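Local coordinates for glucose-6-phosphate isomerase (Thermus thermophilus, PDB 1ZZG), which probably catalyses the reversible isomerization of glucose 6-phosphate to fructose 6-phosphate, a step shared by glycolysis and gluconeogenesis, at residues A177-P181 and S192-L197; L308-E314 and R360-L366; D319-P323 and L334-F340. One frame throughout, in Å; residues are numbered along the deposited sequence.

Contact 1 (A177-P181 and S192-L197); sequences AFAIP and SPVGLL
Phe178 lies against Pro193 and Leu197, and its atoms meet them in order from root to ring. CB sits 3.6 Å from Pro193 CB, the CG end of the ring still lies near the proline, and farther out CD2 is 3.8 Å from Leu197 CD2. Next to it, CE2 comes to 3.7 Å from Leu197 CD1, so both leucine methyls come obliquely from one side of the ring plane, near CD2 and CE2. Leu197 can present both because its CG stands opposite the backbone N (chi1 -176°), and its side chain crosses the phenylalanine at about a right angle. A serine at Phe178 would probably leave both leucine methyls without the ring they rest on and open a gap beside the proline. Farther along, Ile180 CD1 meets Val194 CG2 at 3.6 Å. Proline fits the first turn of the helix, where no preceding carbonyl awaits its nitrogen. Ser192, the N-cap, accepts from Val194 N at its OG (3.2 Å), which also bonds to Ser189 O. The arrangement is that of a layered alpha/beta domain: helix 193-201 packs against strand 176-179, an edge strand, within this chain, of the five-stranded parallel sheet, consistent with the SIS fold of this family.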
loop_
_atom_site.group_PDB
_atom_site.type_symbol
_atom_site.label_atom_id
_atom_site.label_comp_id
_atom_site.label_asym_id
_atom_site.label_seq_id
_atom_site.Cartn_x
_atom_site.Cartn_y
_atom_site.Cartn_z
ATOM N N ALA A 177 -18.522 -25.003 3.341
ATOM C CA ALA A 177 -17.327 -24.822 2.535
ATOM C C ALA A 177 -17.668 -24.414 1.115
ATOM O O ALA A 177 -18.649 -24.879 0.529
ATOM C CB ALA A 177 -16.501 -26.103 2.533
ATOM N N PHE A 178 -16.856 -23.516 0.580
ATOM C CA PHE A 178 -17.026 -23.034 -0.774
ATOM C C PHE A 178 -15.797 -23.487 -1.535
ATOM O O PHE A 178 -14.740 -23.703 -0.944
ATOM C CB PHE A 178 -17.158 -21.512 -0.774
ATOM C CG PHE A 178 -18.504 -21.028 -0.315
ATOM C CD1 PHE A 178 -19.596 -21.054 -1.177
ATOM C CD2 PHE A 178 -18.680 -20.548 0.978
ATOM C CE1 PHE A 178 -20.844 -20.606 -0.761
ATOM C CE2 PHE A 178 -19.922 -20.096 1.409
ATOM C CZ PHE A 178 -21.007 -20.123 0.537
ATOM N N ALA A 179 -15.935 -23.619 -2.848
ATOM C CA ALA A 179 -14.843 -24.109 -3.663
ATOM C C ALA A 179 -14.112 -23.123 -4.556
ATOM O O ALA A 179 -14.711 -22.247 -5.175
ATOM C CB ALA A 179 -15.345 -25.271 -4.521
ATOM N N ILE A 180 -12.795 -23.278 -4.595
ATOM C CA ILE A 180 -11.965 -22.497 -5.491
ATOM C C ILE A 180 -11.753 -23.550 -6.579
ATOM O O ILE A 180 -11.174 -24.612 -6.321
ATOM C CB ILE A 180 -10.604 -22.130 -4.877
ATOM C CG1 ILE A 180 -10.800 -21.145 -3.724
ATOM C CG2 ILE A 180 -9.699 -21.518 -5.952
ATOM C CD1 ILE A 180 -9.505 -20.798 -2.990
ATOM N N PRO A 181 -12.254 -23.292 -7.796
ATOM C CA PRO A 181 -12.101 -24.249 -8.895
ATOM C C PRO A 181 -10.660 -24.704 -9.103
ATOM O O PRO A 181 -9.720 -23.916 -9.006
ATOM C CB PRO A 181 -12.640 -23.485 -10.102
ATOM C CG PRO A 181 -13.650 -22.566 -9.497
ATOM C CD PRO A 181 -12.955 -22.079 -8.250
ATOM N N SER A 192 -14.137 -15.831 -7.706
ATOM C CA SER A 192 -14.630 -17.127 -7.248
ATOM C C SER A 192 -15.170 -16.797 -5.848
ATOM O O SER A 192 -15.225 -15.624 -5.470
ATOM C CB SER A 192 -13.488 -18.147 -7.155
ATOM O OG SER A 192 -12.650 -17.905 -6.038
ATOM N N PRO A 193 -15.599 -17.807 -5.072
ATOM C CA PRO A 193 -16.105 -17.471 -3.737
ATOM C C PRO A 193 -15.082 -16.705 -2.886
ATOM O O PRO A 193 -15.454 -16.050 -1.909
ATOM C CB PRO A 193 -16.467 -18.834 -3.154
ATOM C CG PRO A 193 -16.935 -19.589 -4.375
ATOM C CD PRO A 193 -15.875 -19.218 -5.400
ATOM N N VAL A 194 -13.804 -16.787 -3.261
ATOM C CA VAL A 194 -12.737 -16.081 -2.546
ATOM C C VAL A 194 -13.161 -14.627 -2.348
ATOM O O VAL A 194 -13.037 -14.075 -1.258
ATOM C CB VAL A 194 -11.404 -16.093 -3.338
ATOM C CG1 VAL A 194 -10.403 -15.131 -2.702
ATOM C CG2 VAL A 194 -10.826 -17.496 -3.369
ATOM N N GLY A 195 -13.666 -14.014 -3.414
ATOM C CA GLY A 195 -14.115 -12.637 -3.325
ATOM C C GLY A 195 -15.625 -12.510 -3.172
ATOM O O GLY A 195 -16.109 -11.586 -2.520
ATOM N N LEU A 196 -16.378 -13.437 -3.759
ATOM C CA LEU A 196 -17.837 -13.368 -3.683
ATOM C C LEU A 196 -18.396 -13.498 -2.271
ATOM O O LEU A 196 -19.311 -12.758 -1.900
ATOM C CB LEU A 196 -18.473 -14.426 -4.584
ATOM C CG LEU A 196 -18.100 -14.276 -6.061
ATOM C CD1 LEU A 196 -18.776 -15.365 -6.862
ATOM C CD2 LEU A 196 -18.496 -12.890 -6.559
ATOM N N LEU A 197 -17.851 -14.420 -1.483
ATOM C CA LEU A 197 -18.336 -14.615 -0.120
ATOM C C LEU A 197 -18.192 -13.339 0.722
ATOM O O LEU A 197 -19.175 -12.836 1.263
ATOM C CB LEU A 197 -17.608 -15.784 0.556
ATOM C CG LEU A 197 -18.132 -16.105 1.963
ATOM C CD1 LEU A 197 -19.635 -16.412 1.898
ATOM C CD2 LEU A 197 -17.368 -17.286 2.543
#

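Contact 2 (L308-E314 and R360-L366)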
loop_
_atom_site.group_PDB
_atom_site.type_symbol
_atom_site.label_atom_id
_atom_site.label_comp_id
_atom_site.label_asym_id
_atom_site.label_seq_id
_atom_site.Cartn_x
_atom_site.Cartn_y
_atom_site.Cartn_z
ATOM N N LEU A 308 3.580 4.155 -17.407
ATOM C CA LEU A 308 2.576 4.415 -16.392
ATOM C C LEU A 308 1.149 4.320 -16.899
ATOM O O LEU A 308 0.797 4.887 -17.932
ATOM C CB LEU A 308 2.786 5.798 -15.763
ATOM C CG LEU A 308 4.145 6.088 -15.119
ATOM C CD1 LEU A 308 5.084 6.717 -16.143
ATOM C CD2 LEU A 308 3.956 7.040 -13.948
ATOM N N ALA A 309 0.333 3.597 -16.146
ATOM C CA ALA A 309 -1.065 3.436 -16.473
ATOM C C ALA A 309 -1.863 4.115 -15.367
ATOM O O ALA A 309 -1.663 3.838 -14.181
ATOM C CB ALA A 309 -1.424 1.960 -16.548
ATOM N N LEU A 310 -2.749 5.021 -15.762
ATOM C CA LEU A 310 -3.593 5.735 -14.817
ATOM C C LEU A 310 -5.048 5.317 -14.989
ATOM O O LEU A 310 -5.617 5.426 -16.074
ATOM C CB LEU A 310 -3.470 7.255 -15.011
ATOM C CG LEU A 310 -2.468 8.028 -14.146
ATOM C CD1 LEU A 310 -1.054 7.538 -14.397
ATOM C CD2 LEU A 310 -2.579 9.512 -14.457
ATOM N N VAL A 311 -5.642 4.830 -13.908
ATOM C CA VAL A 311 -7.033 4.405 -13.915
ATOM C C VAL A 311 -7.835 5.574 -13.368
ATOM O O VAL A 311 -7.661 5.961 -12.208
ATOM C CB VAL A 311 -7.220 3.171 -13.017
ATOM C CG1 VAL A 311 -8.688 2.748 -12.996
ATOM C CG2 VAL A 311 -6.337 2.048 -13.523
ATOM N N ILE A 312 -8.713 6.130 -14.199
ATOM C CA ILE A 312 -9.501 7.297 -13.811
ATOM C C ILE A 312 -11.012 7.152 -13.968
ATOM O O ILE A 312 -11.504 6.824 -15.049
ATOM C CB ILE A 312 -9.077 8.521 -14.652
ATOM C CG1 ILE A 312 -7.563 8.711 -14.566
ATOM C CG2 ILE A 312 -9.848 9.754 -14.204
ATOM C CD1 ILE A 312 -7.017 9.709 -15.568
ATOM N N PRO A 313 -11.772 7.404 -12.888
ATOM C CA PRO A 313 -13.231 7.301 -12.955
ATOM C C PRO A 313 -13.763 8.551 -13.662
ATOM O O PRO A 313 -13.130 9.605 -13.615
ATOM C CB PRO A 313 -13.632 7.248 -11.486
ATOM C CG PRO A 313 -12.615 8.142 -10.851
ATOM C CD PRO A 313 -11.332 7.687 -11.510
ATOM N N GLU A 314 -14.910 8.445 -14.320
ATOM C CA GLU A 314 -15.454 9.607 -15.017
ATOM C C GLU A 314 -16.670 10.221 -14.342
ATOM O O GLU A 314 -17.122 11.297 -14.732
ATOM C CB GLU A 314 -15.796 9.241 -16.460
ATOM C CG GLU A 314 -14.579 8.860 -17.274
ATOM C CD GLU A 314 -14.879 8.741 -18.751
ATOM O OE1 GLU A 314 -15.708 7.887 -19.127
ATOM O OE2 GLU A 314 -14.281 9.504 -19.535
ATOM N N ARG A 360 6.273 7.636 -20.703
ATOM C CA ARG A 360 5.326 6.890 -21.516
ATOM C C ARG A 360 4.142 6.604 -20.594
ATOM O O ARG A 360 4.257 5.832 -19.639
ATOM C CB ARG A 360 5.961 5.589 -22.019
ATOM C CG ARG A 360 6.926 5.784 -23.197
ATOM C CD ARG A 360 6.163 6.318 -24.407
ATOM N NE ARG A 360 6.993 6.544 -25.589
ATOM C CZ ARG A 360 7.452 5.591 -26.392
ATOM N NH1 ARG A 360 7.171 4.317 -26.155
ATOM N NH2 ARG A 360 8.193 5.918 -27.442
ATOM N N VAL A 361 3.010 7.241 -20.879
ATOM C CA VAL A 361 1.821 7.081 -20.058
ATOM C C VAL A 361 0.535 6.974 -20.872
ATOM O O VAL A 361 0.426 7.537 -21.960
ATOM C CB VAL A 361 1.684 8.270 -19.074
ATOM C CG1 VAL A 361 1.552 9.580 -19.851
ATOM C CG2 VAL A 361 0.480 8.062 -18.162
ATOM N N TYR A 362 -0.430 6.240 -20.330
ATOM C CA TYR A 362 -1.728 6.058 -20.959
ATOM C C TYR A 362 -2.749 5.962 -19.841
ATOM O O TYR A 362 -2.384 5.823 -18.671
ATOM C CB TYR A 362 -1.747 4.785 -21.823
ATOM C CG TYR A 362 -1.601 3.479 -21.070
ATOM C CD1 TYR A 362 -2.721 2.790 -20.602
ATOM C CD2 TYR A 362 -0.342 2.918 -20.848
ATOM C CE1 TYR A 362 -2.590 1.571 -19.936
ATOM C CE2 TYR A 362 -0.200 1.699 -20.182
ATOM C CZ TYR A 362 -1.326 1.034 -19.734
ATOM O OH TYR A 362 -1.191 -0.174 -19.109
ATOM N N ALA A 363 -4.026 6.039 -20.188
ATOM C CA ALA A 363 -5.059 5.983 -19.171
ATOM C C ALA A 363 -6.190 5.039 -19.508
ATOM O O ALA A 363 -6.521 4.831 -20.674
ATOM C CB ALA A 363 -5.622 7.386 -18.925
ATOM N N LEU A 364 -6.771 4.465 -18.463
ATOM C CA LEU A 364 -7.909 3.575 -18.595
ATOM C C LEU A 364 -9.027 4.259 -17.830
ATOM O O LEU A 364 -8.933 4.458 -16.619
ATOM C CB LEU A 364 -7.608 2.205 -17.985
ATOM C CG LEU A 364 -6.764 1.257 -18.838
ATOM C CD1 LEU A 364 -6.433 0.001 -18.045
ATOM C CD2 LEU A 364 -7.524 0.906 -20.104
ATOM N N PHE A 365 -10.078 4.644 -18.543
ATOM C CA PHE A 365 -11.207 5.322 -17.924
ATOM C C PHE A 365 -12.344 4.373 -17.569
ATOM O O PHE A 365 -12.700 3.488 -18.347
ATOM C CB PHE A 365 -11.727 6.427 -18.856
ATOM C CG PHE A 365 -10.814 7.620 -18.955
ATOM C CD1 PHE A 365 -10.905 8.664 -18.032
ATOM C CD2 PHE A 365 -9.839 7.685 -19.946
ATOM C CE1 PHE A 365 -10.037 9.755 -18.098
ATOM C CE2 PHE A 365 -8.962 8.775 -20.020
ATOM C CZ PHE A 365 -9.061 9.811 -19.093
ATOM N N LEU A 366 -12.892 4.564 -16.373
ATOM C CA LEU A 366 -14.018 3.789 -15.872
ATOM C C LEU A 366 -15.186 4.761 -15.805
ATOM O O LEU A 366 -15.020 5.906 -15.389
ATOM C CB LEU A 366 -13.746 3.271 -14.454
ATOM C CG LEU A 366 -12.965 1.978 -14.228
ATOM C CD1 LEU A 366 -11.685 1.981 -15.038
ATOM C CD2 LEU A 366 -12.673 1.848 -12.738
#
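Tyr362 lays one face of its ring over Ala309, whose CA stands 4.0 Å above the ring plane, over its centre. The methyl is nearer the phenol end, with Ala309 CB 3.3 Å from Tyr362 CZ. The ring leans across the neighbouring strand because its CG lies between the backbone N and the carbonyl carbon (chi1 66°); the small side chain of alanine suits a place beneath a ring. On the same face of the sheet, Val311 CG1 touches Leu366 CD1 at 3.7 Å, the two side chains crossing at a slant.

Strands 306-313 and 360-366 are adjacent and parallel, and helix 339-356 joins them in a beta-alpha-beta crossover. The even-numbered residues of 308-312 give both N and O to residues of 360-366, as in Leu364 N to Leu310 O (2.8 Å, N-H...O angle 165°), while on the other flank Ala309 bonds to Val246 and Met248, and Val311 to Met248 and Tyr250, along strand 244-249 and just past its end. Leu366 N reaches Ile312 O from above the carbonyl plane, and the final bond, Glu314 N to Leu366 O, is weak.

The opposite face of the sheet lies under the crossover helix, which touches Leu310, Ile312, Val361 and Phe365. Here Ile312 and Phe365 lie side by side and point the same way, Ile312 CB being 3.8 Å from Phe365 CE1. Glu314 crosses the same ring at about a right angle, its CG 3.8 Å from Phe365 CD1. Its carboxylate is turned 43° from the ring plane, and OE2 forms a salt bridge with Arg3, which also makes a cation-pi contact with Phe365.

Contact 3 (D319-P323 and L334-F340)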
loop_
_atom_site.group_PDB
_atom_site.type_symbol
_atom_site.label_atom_id
_atom_site.label_comp_id
_atom_site.label_asym_id
_atom_site.label_seq_id
_atom_site.Cartn_x
_atom_site.Cartn_y
_atom_site.Cartn_z
ATOM N N ASP A 319 -21.811 12.781 -5.305
ATOM C CA ASP A 319 -20.833 13.850 -5.171
ATOM C C ASP A 319 -21.042 14.752 -3.957
ATOM O O ASP A 319 -22.028 14.632 -3.231
ATOM C CB ASP A 319 -20.841 14.698 -6.445
ATOM C CG ASP A 319 -19.485 15.288 -6.764
ATOM O OD1 ASP A 319 -18.617 15.320 -5.868
ATOM O OD2 ASP A 319 -19.288 15.723 -7.912
ATOM N N VAL A 320 -20.097 15.663 -3.750
ATOM C CA VAL A 320 -20.151 16.599 -2.635
ATOM C C VAL A 320 -19.689 17.976 -3.076
ATOM O O VAL A 320 -18.580 18.132 -3.596
ATOM C CB VAL A 320 -19.240 16.155 -1.479
ATOM C CG1 VAL A 320 -19.168 17.254 -0.425
ATOM C CG2 VAL A 320 -19.756 14.872 -0.878
ATOM N N GLU A 321 -20.534 18.978 -2.870
ATOM C CA GLU A 321 -20.162 20.331 -3.246
ATOM C C GLU A 321 -19.271 20.899 -2.150
ATOM O O GLU A 321 -19.551 20.729 -0.964
ATOM C CB GLU A 321 -21.403 21.216 -3.412
ATOM C CG GLU A 321 -21.084 22.587 -3.998
ATOM C CD GLU A 321 -22.320 23.419 -4.268
ATOM O OE1 GLU A 321 -23.265 22.904 -4.907
ATOM O OE2 GLU A 321 -22.341 24.594 -3.850
ATOM N N ILE A 322 -18.185 21.550 -2.556
ATOM C CA ILE A 322 -17.262 22.159 -1.607
ATOM C C ILE A 322 -17.886 23.487 -1.174
ATOM O O ILE A 322 -17.997 24.422 -1.970
ATOM C CB ILE A 322 -15.883 22.421 -2.255
ATOM C CG1 ILE A 322 -15.284 21.101 -2.764
ATOM C CG2 ILE A 322 -14.943 23.068 -1.240
ATOM C CD1 ILE A 322 -14.050 21.276 -3.618
ATOM N N PRO A 323 -18.315 23.580 0.093
ATOM C CA PRO A 323 -18.939 24.791 0.644
ATOM C C PRO A 323 -17.962 25.939 0.885
ATOM O O PRO A 323 -16.783 25.717 1.161
ATOM C CB PRO A 323 -19.569 24.285 1.933
ATOM C CG PRO A 323 -18.575 23.279 2.391
ATOM C CD PRO A 323 -18.234 22.525 1.119
ATOM N N LEU A 334 -12.087 26.966 -4.982
ATOM C CA LEU A 334 -12.671 25.644 -4.798
ATOM C C LEU A 334 -14.157 25.720 -4.451
ATOM O O LEU A 334 -14.907 24.780 -4.723
ATOM C CB LEU A 334 -11.933 24.885 -3.691
ATOM C CG LEU A 334 -10.481 24.485 -3.958
ATOM C CD1 LEU A 334 -9.839 23.988 -2.671
ATOM C CD2 LEU A 334 -10.435 23.414 -5.038
ATOM N N PHE A 335 -14.582 26.832 -3.849
ATOM C CA PHE A 335 -15.984 26.992 -3.464
ATOM C C PHE A 335 -16.888 26.835 -4.682
ATOM O O PHE A 335 -16.606 27.382 -5.748
ATOM C CB PHE A 335 -16.234 28.370 -2.825
ATOM C CG PHE A 335 -15.394 28.654 -1.600
ATOM C CD1 PHE A 335 -14.771 27.626 -0.897
ATOM C CD2 PHE A 335 -15.245 29.959 -1.140
ATOM C CE1 PHE A 335 -14.010 27.895 0.247
ATOM C CE2 PHE A 335 -14.486 30.243 0.004
ATOM C CZ PHE A 335 -13.868 29.208 0.697
ATOM N N GLY A 336 -17.974 26.084 -4.526
ATOM C CA GLY A 336 -18.889 25.886 -5.636
ATOM C C GLY A 336 -18.579 24.648 -6.453
ATOM O O GLY A 336 -19.481 24.047 -7.033
ATOM N N LYS A 337 -17.305 24.272 -6.515
ATOM C CA LYS A 337 -16.894 23.078 -7.254
ATOM C C LYS A 337 -17.230 21.872 -6.384
ATOM O O LYS A 337 -17.521 22.032 -5.199
ATOM C CB LYS A 337 -15.384 23.092 -7.510
ATOM C CG LYS A 337 -14.837 24.414 -8.027
ATOM C CD LYS A 337 -15.480 24.823 -9.341
ATOM C CE LYS A 337 -14.918 26.152 -9.825
ATOM N NZ LYS A 337 -15.655 26.668 -11.008
ATOM N N THR A 338 -17.184 20.673 -6.963
ATOM C CA THR A 338 -17.469 19.451 -6.209
ATOM C C THR A 338 -16.173 18.681 -5.928
ATOM O O THR A 338 -15.143 18.924 -6.558
ATOM C CB THR A 338 -18.424 18.504 -6.977
ATOM O OG1 THR A 338 -17.745 17.955 -8.116
ATOM C CG2 THR A 338 -19.667 19.255 -7.444
ATOM N N LEU A 339 -16.230 17.757 -4.975
ATOM C CA LEU A 339 -15.059 16.957 -4.637
ATOM C C LEU A 339 -14.650 16.097 -5.829
ATOM O O LEU A 339 -13.464 15.990 -6.145
ATOM C CB LEU A 339 -15.342 16.067 -3.418
ATOM C CG LEU A 339 -15.418 16.800 -2.071
ATOM C CD1 LEU A 339 -15.608 15.803 -0.939
ATOM C CD2 LEU A 339 -14.141 17.595 -1.858
ATOM N N PHE A 340 -15.624 15.489 -6.498
ATOM C CA PHE A 340 -15.289 14.662 -7.654
ATOM C C PHE A 340 -14.696 15.529 -8.761
ATOM O O PHE A 340 -13.777 15.112 -9.469
ATOM C CB PHE A 340 -16.514 13.940 -8.204
ATOM C CG PHE A 340 -16.177 12.966 -9.296
ATOM C CD1 PHE A 340 -15.744 11.677 -8.985
ATOM C CD2 PHE A 340 -16.210 13.359 -10.631
ATOM C CE1 PHE A 340 -15.347 10.795 -9.987
ATOM C CE2 PHE A 340 -15.813 12.485 -11.642
ATOM C CZ PHE A 340 -15.380 11.200 -11.318
#
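Asp319 and Thr338 cross at about a right angle at the N-cap of helix 339-356, where a loop folds back beside the chain leading into the helix. The two runs pass in opposite directions, bridged once at Glu321 and Thr338. Thr338 OG1 donates to Asp319 OD2 at 2.7 Å, on the syn side but well out of the carboxylate plane. That hydroxyl lies between the backbone N and the carbonyl carbon (chi1 69°), placed also to cap Gln341 N. Asp319 OD1 accepts two amides from opposite faces of the carboxylate plane, Phe340 N at 3.1 Å and its own neighbour Val320 N. Three bonds thus fix the rotation of the carboxylate, and the helix start would probably favour its negative charge.

Val320 and Leu339 lie side by side, pointing the same way, with Val320 CB 3.7 Å from Leu339 CD1. Ile322 instead crosses Leu339 at about a right angle, its CG1 3.8 Å from Leu339 CD2. Its backbone grips the type II turn of Leu334 to Lys337: Ile322 N bonds to Lys337 O (2.8 Å) and Ile322 O accepts from Gly336 N. Glycine suits the third turn position, where a CB would jam against the preceding carbonyl. The second subunit packs here too, its Leu107 on Val320 and its Ala130 on Leu334. Pro323 O, buried and without a hydrogen-bond partner, lies 3.5 Å from Phe335 CD1.

Contacts 2 and 3 belong to one crossover: contact 3 is nested in the loop that contact 2 closes, in the connection between strand 306-313 and strand 360-366. Their centres are 23 Å apart, yet they touch, Phe340 CZ reaching Glu314 C at 3.4 Å, so the ring at the helix start packs on the backbone where the strand ends, at Pro313 and Glu314. Contact 1 belongs to the other sheet, on the opposite side of the chain's centre from contact 2; their nearest atoms are about 17 Å apart, and those of contacts 1 and 3 about 24 Å. All three lie away from Glu267 and Lys406, the predicted active-site residues. Contact 3 alone meets the second subunit.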